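Long-range contact in beta-L-arabinobiosidase (Bacteroides thetaiotaomicron, PDB 5MQR), which probably hydrolyses glycosidic bonds in complex plant pectin, with arabinose-releasing and possibly sialidase-type activity: residues N75-Y89 and W388-I400. Sequence-based numbering, arbitrary orientation.
Sequences NHQPMLAYWNGQFYY and WVSYSVNKEDMWI
With chi1 at -171°, the Tyr89 ring swings away from its own backbone N and reaches across to Trp399, and the same setting in His76 (chi1 -162°) brings its imidazole to Ser392 and Lys395. The contact joins two neighbouring blades of the beta propeller. Residues 75-89 form a beta hairpin with a type I' turn. Residues 388-400 form the hairpin whose sheet is continued by strand 52-57. The pairing of strand 52-57 with the late strand 397-403 is consistent with the closure that seals propeller rings.

The Tyr89 OH gives a hydrogen bond to Trp399 O at 2.7 Å. The hydroxyl comes from above the carbonyl plane, and Tyr391 N reaches the same oxygen from the opposite face. The methyl CE of Met398, a selenomethionine, lies at the edge of the phenol, 3.4 Å from Tyr89 OH. A phenylalanine in place of Tyr89 would probably leave Trp399 O with the Tyr391 amide but without its second donor.

Apolar groups run from the middle toward the turn of the 75-89 hairpin. Pro78 CB touches Met398 CE at 3.6 Å. The Leu80 and Ile400 chains meet at about a right angle through their CD1 methyls. Phe87 turns its edge to the face of Trp388 in an edge-to-face pair, planes 55° apart. Its CZ sits over the indole, 3.4 Å from Trp388 CE2.

The other end is polar. His76 ND1 and Ser392 OG share a hydrogen bond of 2.9 Å. Lys395 lays CD over one face of the imidazole in a CH-pi contact, while its amine goes on to Tyr364 and Glu98. Glu396 and Asp397 make a classic beta bulge opposite Val393. Asn75 bonds twice to the chain entering this bulge: its backbone N bonds Lys395 O at 3.0 Å, and its side-chain ND2 bonds Glu396 O at 2.9 Å.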
loop_
_atom_site.group_PDB
_atom_site.type_symbol
_atom_site.label_atom_id
_atom_site.label_comp_id
_atom_site.label_asym_id
_atom_site.label_seq_id
_atom_site.Cartn_x
_atom_site.Cartn_y
_atom_site.Cartn_z
ATOM N N ASN A 75 23.848 -21.190 -22.216
ATOM C CA ASN A 75 22.768 -20.343 -22.688
ATOM C C ASN A 75 22.763 -19.103 -21.789
ATOM O O ASN A 75 22.674 -19.246 -20.564
ATOM C CB ASN A 75 21.422 -21.075 -22.595
ATOM C CG ASN A 75 21.393 -22.400 -23.374
ATOM O OD1 ASN A 75 21.279 -22.406 -24.607
ATOM N ND2 ASN A 75 21.488 -23.530 -22.645
ATOM N N HIS A 76 22.844 -17.894 -22.372
ATOM C CA HIS A 76 23.086 -16.674 -21.584
ATOM C C HIS A 76 22.650 -15.411 -22.324
ATOM O O HIS A 76 22.272 -15.467 -23.497
ATOM C CB HIS A 76 24.577 -16.612 -21.249
ATOM C CG HIS A 76 24.948 -15.691 -20.134
ATOM N ND1 HIS A 76 24.176 -15.500 -19.004
ATOM C CD2 HIS A 76 26.065 -14.948 -19.949
ATOM C CE1 HIS A 76 24.790 -14.672 -18.188
ATOM N NE2 HIS A 76 25.941 -14.325 -18.734
ATOM N N GLN A 77 22.665 -14.287 -21.604
ATOM C CA GLN A 77 22.544 -12.946 -22.180
ATOM C C GLN A 77 21.231 -12.723 -22.918
ATOM O O GLN A 77 21.223 -12.522 -24.149
ATOM C CB GLN A 77 23.731 -12.669 -23.087
ATOM C CG GLN A 77 23.848 -11.207 -23.485
ATOM C CD GLN A 77 25.181 -10.623 -23.120
ATOM O OE1 GLN A 77 25.242 -9.583 -22.445
ATOM N NE2 GLN A 77 26.267 -11.304 -23.514
ATOM N N PRO A 78 20.112 -12.791 -22.173
ATOM C CA PRO A 78 18.838 -12.569 -22.821
ATOM C C PRO A 78 18.566 -11.103 -23.139
ATOM O O PRO A 78 19.083 -10.214 -22.455
ATOM C CB PRO A 78 17.819 -13.125 -21.814
ATOM C CG PRO A 78 18.481 -12.962 -20.496
ATOM C CD PRO A 78 19.952 -13.147 -20.751
HETATM N N MSE A 79 17.771 -10.892 -24.180
HETATM C CA MSE A 79 17.208 -9.589 -24.555
HETATM C C MSE A 79 15.722 -9.757 -24.642
HETATM O O MSE A 79 15.220 -10.864 -24.873
HETATM C CB MSE A 79 17.724 -9.098 -25.903
HETATM C CG MSE A 79 19.250 -9.092 -25.982
HETATM SE SE MSE A 79 19.958 -7.578 -24.938
HETATM C CE MSE A 79 21.526 -8.487 -24.129
ATOM N N LEU A 80 14.994 -8.661 -24.451
ATOM C CA LEU A 80 13.531 -8.698 -24.416
ATOM C C LEU A 80 12.883 -7.502 -25.112
ATOM O O LEU A 80 13.319 -6.359 -24.947
ATOM C CB LEU A 80 13.063 -8.782 -22.965
ATOM C CG LEU A 80 11.596 -9.102 -22.671
ATOM C CD1 LEU A 80 11.217 -10.524 -23.054
ATOM C CD2 LEU A 80 11.372 -8.873 -21.178
ATOM N N ALA A 81 11.848 -7.786 -25.910
ATOM C CA ALA A 81 10.982 -6.757 -26.482
ATOM C C ALA A 81 9.517 -7.230 -26.454
ATOM O O ALA A 81 9.251 -8.402 -26.186
ATOM C CB ALA A 81 11.420 -6.402 -27.882
ATOM N N TYR A 82 8.590 -6.297 -26.666
ATOM C CA TYR A 82 7.165 -6.594 -26.787
ATOM C C TYR A 82 6.610 -5.900 -28.019
ATOM O O TYR A 82 6.689 -4.685 -28.139
ATOM C CB TYR A 82 6.426 -6.130 -25.529
ATOM C CG TYR A 82 4.967 -6.517 -25.455
ATOM C CD1 TYR A 82 4.580 -7.739 -24.929
ATOM C CD2 TYR A 82 3.960 -5.638 -25.895
ATOM C CE1 TYR A 82 3.232 -8.095 -24.845
ATOM C CE2 TYR A 82 2.607 -5.981 -25.834
ATOM C CZ TYR A 82 2.243 -7.213 -25.317
ATOM O OH TYR A 82 0.916 -7.563 -25.236
ATOM N N TRP A 83 6.038 -6.665 -28.930
ATOM C CA TRP A 83 5.677 -6.143 -30.230
ATOM C C TRP A 83 4.500 -6.903 -30.778
ATOM O O TRP A 83 4.501 -8.122 -30.754
ATOM C CB TRP A 83 6.865 -6.345 -31.161
ATOM C CG TRP A 83 6.708 -5.784 -32.507
ATOM C CD1 TRP A 83 6.706 -4.467 -32.842
ATOM C CD2 TRP A 83 6.549 -6.514 -33.729
ATOM N NE1 TRP A 83 6.556 -4.328 -34.204
ATOM C CE2 TRP A 83 6.467 -5.572 -34.771
ATOM C CE3 TRP A 83 6.479 -7.872 -34.043
ATOM C CZ2 TRP A 83 6.301 -5.944 -36.115
ATOM C CZ3 TRP A 83 6.329 -8.253 -35.377
ATOM C CH2 TRP A 83 6.237 -7.291 -36.400
ATOM N N ASN A 84 3.527 -6.190 -31.316
ATOM C CA ASN A 84 2.315 -6.794 -31.862
ATOM C C ASN A 84 1.622 -7.793 -30.947
ATOM O O ASN A 84 1.278 -8.906 -31.373
ATOM C CB ASN A 84 2.606 -7.425 -33.224
ATOM C CG ASN A 84 2.069 -6.590 -34.327
ATOM O OD1 ASN A 84 0.979 -6.860 -34.850
ATOM N ND2 ASN A 84 2.766 -5.492 -34.621
ATOM N N GLY A 85 1.467 -7.394 -29.686
ATOM C CA GLY A 85 0.849 -8.223 -28.672
ATOM C C GLY A 85 1.673 -9.412 -28.209
ATOM O O GLY A 85 1.133 -10.284 -27.551
ATOM N N GLN A 86 2.970 -9.466 -28.510
ATOM C CA GLN A 86 3.796 -10.632 -28.140
ATOM C C GLN A 86 5.145 -10.242 -27.570
ATOM O O GLN A 86 5.749 -9.282 -28.044
ATOM C CB GLN A 86 4.043 -11.553 -29.351
ATOM C CG GLN A 86 2.795 -12.307 -29.774
ATOM C CD GLN A 86 2.959 -13.166 -31.013
ATOM O OE1 GLN A 86 2.036 -13.262 -31.805
ATOM N NE2 GLN A 86 4.115 -13.798 -31.182
ATOM N N PHE A 87 5.626 -11.036 -26.603
ATOM C CA PHE A 87 6.992 -10.944 -26.126
ATOM C C PHE A 87 7.923 -11.582 -27.143
ATOM O O PHE A 87 7.582 -12.601 -27.733
ATOM C CB PHE A 87 7.184 -11.674 -24.813
ATOM C CG PHE A 87 6.431 -11.083 -23.660
ATOM C CD1 PHE A 87 5.149 -11.531 -23.341
ATOM C CD2 PHE A 87 7.022 -10.115 -22.863
ATOM C CE1 PHE A 87 4.467 -11.012 -22.256
ATOM C CE2 PHE A 87 6.356 -9.588 -21.780
ATOM C CZ PHE A 87 5.080 -10.028 -21.475
ATOM N N TYR A 88 9.093 -10.972 -27.331
ATOM C CA TYR A 88 10.190 -11.543 -28.080
ATOM C C TYR A 88 11.395 -11.604 -27.146
ATOM O O TYR A 88 11.788 -10.589 -26.531
ATOM C CB TYR A 88 10.474 -10.702 -29.320
ATOM C CG TYR A 88 9.369 -10.830 -30.337
ATOM C CD1 TYR A 88 8.239 -10.052 -30.250
ATOM C CD2 TYR A 88 9.435 -11.769 -31.352
ATOM C CE1 TYR A 88 7.204 -10.198 -31.156
ATOM C CE2 TYR A 88 8.403 -11.921 -32.270
ATOM C CZ TYR A 88 7.283 -11.131 -32.162
ATOM O OH TYR A 88 6.239 -11.242 -33.058
ATOM N N TYR A 89 11.973 -12.809 -27.063
ATOM C CA TYR A 89 13.001 -13.187 -26.098
ATOM C C TYR A 89 14.153 -13.748 -26.925
ATOM O O TYR A 89 13.998 -14.758 -27.625
ATOM C CB TYR A 89 12.426 -14.234 -25.152
ATOM C CG TYR A 89 13.271 -14.598 -23.949
ATOM C CD1 TYR A 89 14.439 -15.328 -24.089
ATOM C CD2 TYR A 89 12.870 -14.253 -22.657
ATOM C CE1 TYR A 89 15.202 -15.676 -22.999
ATOM C CE2 TYR A 89 13.616 -14.617 -21.548
ATOM C CZ TYR A 89 14.787 -15.322 -21.726
ATOM O OH TYR A 89 15.573 -15.671 -20.654
ATOM N N TRP A 388 8.432 -7.113 -16.678
ATOM C CA TRP A 388 8.948 -8.391 -17.119
ATOM C C TRP A 388 10.426 -8.252 -17.373
ATOM O O TRP A 388 10.867 -7.339 -18.105
ATOM C CB TRP A 388 8.252 -8.829 -18.387
ATOM C CG TRP A 388 6.828 -9.176 -18.238
ATOM C CD1 TRP A 388 5.789 -8.321 -18.232
ATOM C CD2 TRP A 388 6.273 -10.485 -18.148
ATOM N NE1 TRP A 388 4.604 -9.009 -18.110
ATOM C CE2 TRP A 388 4.879 -10.344 -18.068
ATOM C CE3 TRP A 388 6.816 -11.763 -18.131
ATOM C CZ2 TRP A 388 4.023 -11.436 -17.971
ATOM C CZ3 TRP A 388 5.968 -12.838 -18.037
ATOM C CH2 TRP A 388 4.592 -12.673 -17.955
ATOM N N VAL A 389 11.187 -9.149 -16.757
ATOM C CA VAL A 389 12.635 -9.126 -16.824
ATOM C C VAL A 389 13.130 -10.511 -17.189
ATOM O O VAL A 389 12.750 -11.500 -16.552
ATOM C CB VAL A 389 13.281 -8.726 -15.470
ATOM C CG1 VAL A 389 14.791 -8.639 -15.614
ATOM C CG2 VAL A 389 12.764 -7.360 -15.011
ATOM N N SER A 390 13.990 -10.551 -18.203
ATOM C CA SER A 390 14.687 -11.751 -18.617
ATOM C C SER A 390 16.021 -11.882 -17.872
ATOM O O SER A 390 16.612 -10.890 -17.453
ATOM C CB SER A 390 14.903 -11.736 -20.138
ATOM O OG SER A 390 15.892 -10.788 -20.543
ATOM N N TYR A 391 16.472 -13.123 -17.702
ATOM C CA TYR A 391 17.747 -13.464 -17.044
ATOM C C TYR A 391 18.070 -14.958 -17.282
ATOM O O TYR A 391 17.194 -15.724 -17.669
ATOM C CB TYR A 391 17.705 -13.171 -15.543
ATOM C CG TYR A 391 16.577 -13.821 -14.774
ATOM C CD1 TYR A 391 15.309 -13.261 -14.758
ATOM C CD2 TYR A 391 16.789 -14.977 -14.005
ATOM C CE1 TYR A 391 14.269 -13.835 -14.038
ATOM C CE2 TYR A 391 15.733 -15.566 -13.282
ATOM C CZ TYR A 391 14.470 -14.983 -13.314
ATOM O OH TYR A 391 13.401 -15.520 -12.603
ATOM N N SER A 392 19.319 -15.343 -17.083
ATOM C CA SER A 392 19.680 -16.747 -17.158
ATOM C C SER A 392 19.926 -17.208 -15.744
ATOM O O SER A 392 20.081 -16.397 -14.830
ATOM C CB SER A 392 20.920 -16.960 -18.042
ATOM O OG SER A 392 22.142 -16.676 -17.371
ATOM N N VAL A 393 19.917 -18.513 -15.552
ATOM C CA VAL A 393 20.356 -19.080 -14.285
ATOM C C VAL A 393 21.526 -19.979 -14.607
ATOM O O VAL A 393 21.400 -20.884 -15.440
ATOM C CB VAL A 393 19.238 -19.845 -13.562
ATOM C CG1 VAL A 393 19.794 -20.653 -12.393
ATOM C CG2 VAL A 393 18.157 -18.865 -13.101
ATOM N N ASN A 394 22.655 -19.721 -13.941
ATOM C CA ASN A 394 23.919 -20.457 -14.146
ATOM C C ASN A 394 24.501 -20.355 -15.550
ATOM O O ASN A 394 25.343 -21.167 -15.907
ATOM C CB ASN A 394 23.746 -21.956 -13.801
ATOM C CG ASN A 394 23.278 -22.186 -12.392
ATOM O OD1 ASN A 394 23.693 -21.505 -11.471
ATOM N ND2 ASN A 394 22.426 -23.167 -12.215
ATOM N N LYS A 395 24.070 -19.388 -16.360
ATOM C CA LYS A 395 24.373 -19.406 -17.814
ATOM C C LYS A 395 24.011 -20.752 -18.449
ATOM O O LYS A 395 24.717 -21.255 -19.332
ATOM C CB LYS A 395 25.829 -19.090 -18.099
ATOM C CG LYS A 395 26.398 -17.963 -17.255
ATOM C CD LYS A 395 27.663 -17.393 -17.907
ATOM C CE LYS A 395 28.259 -16.311 -17.027
ATOM N NZ LYS A 395 29.637 -15.889 -17.433
ATOM N N GLU A 396 22.880 -21.301 -18.021
ATOM C CA GLU A 396 22.466 -22.660 -18.421
ATOM C C GLU A 396 20.996 -22.732 -18.809
ATOM O O GLU A 396 20.643 -23.269 -19.860
ATOM C CB GLU A 396 22.754 -23.629 -17.276
ATOM C CG GLU A 396 22.446 -25.091 -17.584
ATOM C CD GLU A 396 23.063 -26.054 -16.575
ATOM O OE1 GLU A 396 24.290 -26.273 -16.655
ATOM O OE2 GLU A 396 22.329 -26.591 -15.710
ATOM N N ASP A 397 20.142 -22.242 -17.917
ATOM C CA ASP A 397 18.701 -22.244 -18.125
ATOM C C ASP A 397 18.225 -20.795 -18.335
ATOM O O ASP A 397 18.707 -19.895 -17.667
ATOM C CB ASP A 397 18.001 -22.861 -16.904
ATOM C CG ASP A 397 18.400 -24.298 -16.668
ATOM O OD1 ASP A 397 18.602 -24.998 -17.676
ATOM O OD2 ASP A 397 18.503 -24.746 -15.487
HETATM N N MSE A 398 17.270 -20.598 -19.250
HETATM C CA MSE A 398 16.713 -19.271 -19.549
HETATM C C MSE A 398 15.406 -19.119 -18.812
HETATM O O MSE A 398 14.554 -20.036 -18.798
HETATM C CB MSE A 398 16.550 -19.029 -21.048
HETATM C CG MSE A 398 17.788 -19.300 -21.892
HETATM SE SE MSE A 398 19.367 -18.433 -21.148
HETATM C CE MSE A 398 18.764 -16.576 -21.355
ATOM N N TRP A 399 15.259 -17.965 -18.165
ATOM C CA TRP A 399 14.100 -17.645 -17.338
ATOM C C TRP A 399 13.516 -16.265 -17.690
ATOM O O TRP A 399 14.186 -15.408 -18.301
ATOM C CB TRP A 399 14.508 -17.601 -15.861
ATOM C CG TRP A 399 14.774 -18.893 -15.238
ATOM C CD1 TRP A 399 15.894 -19.652 -15.372
ATOM C CD2 TRP A 399 13.932 -19.578 -14.317
ATOM N NE1 TRP A 399 15.804 -20.769 -14.587
ATOM C CE2 TRP A 399 14.603 -20.764 -13.941
ATOM C CE3 TRP A 399 12.674 -19.308 -13.773
ATOM C CZ2 TRP A 399 14.056 -21.687 -13.069
ATOM C CZ3 TRP A 399 12.115 -20.240 -12.898
ATOM C CH2 TRP A 399 12.811 -21.418 -12.552
ATOM N N ILE A 400 12.276 -16.063 -17.265
ATOM C CA ILE A 400 11.665 -14.733 -17.218
ATOM C C ILE A 400 10.942 -14.572 -15.861
ATOM O O ILE A 400 10.530 -15.545 -15.265
ATOM C CB ILE A 400 10.736 -14.489 -18.449
ATOM C CG1 ILE A 400 10.617 -12.991 -18.773
ATOM C CG2 ILE A 400 9.339 -15.123 -18.267
ATOM C CD1 ILE A 400 9.972 -12.681 -20.129
#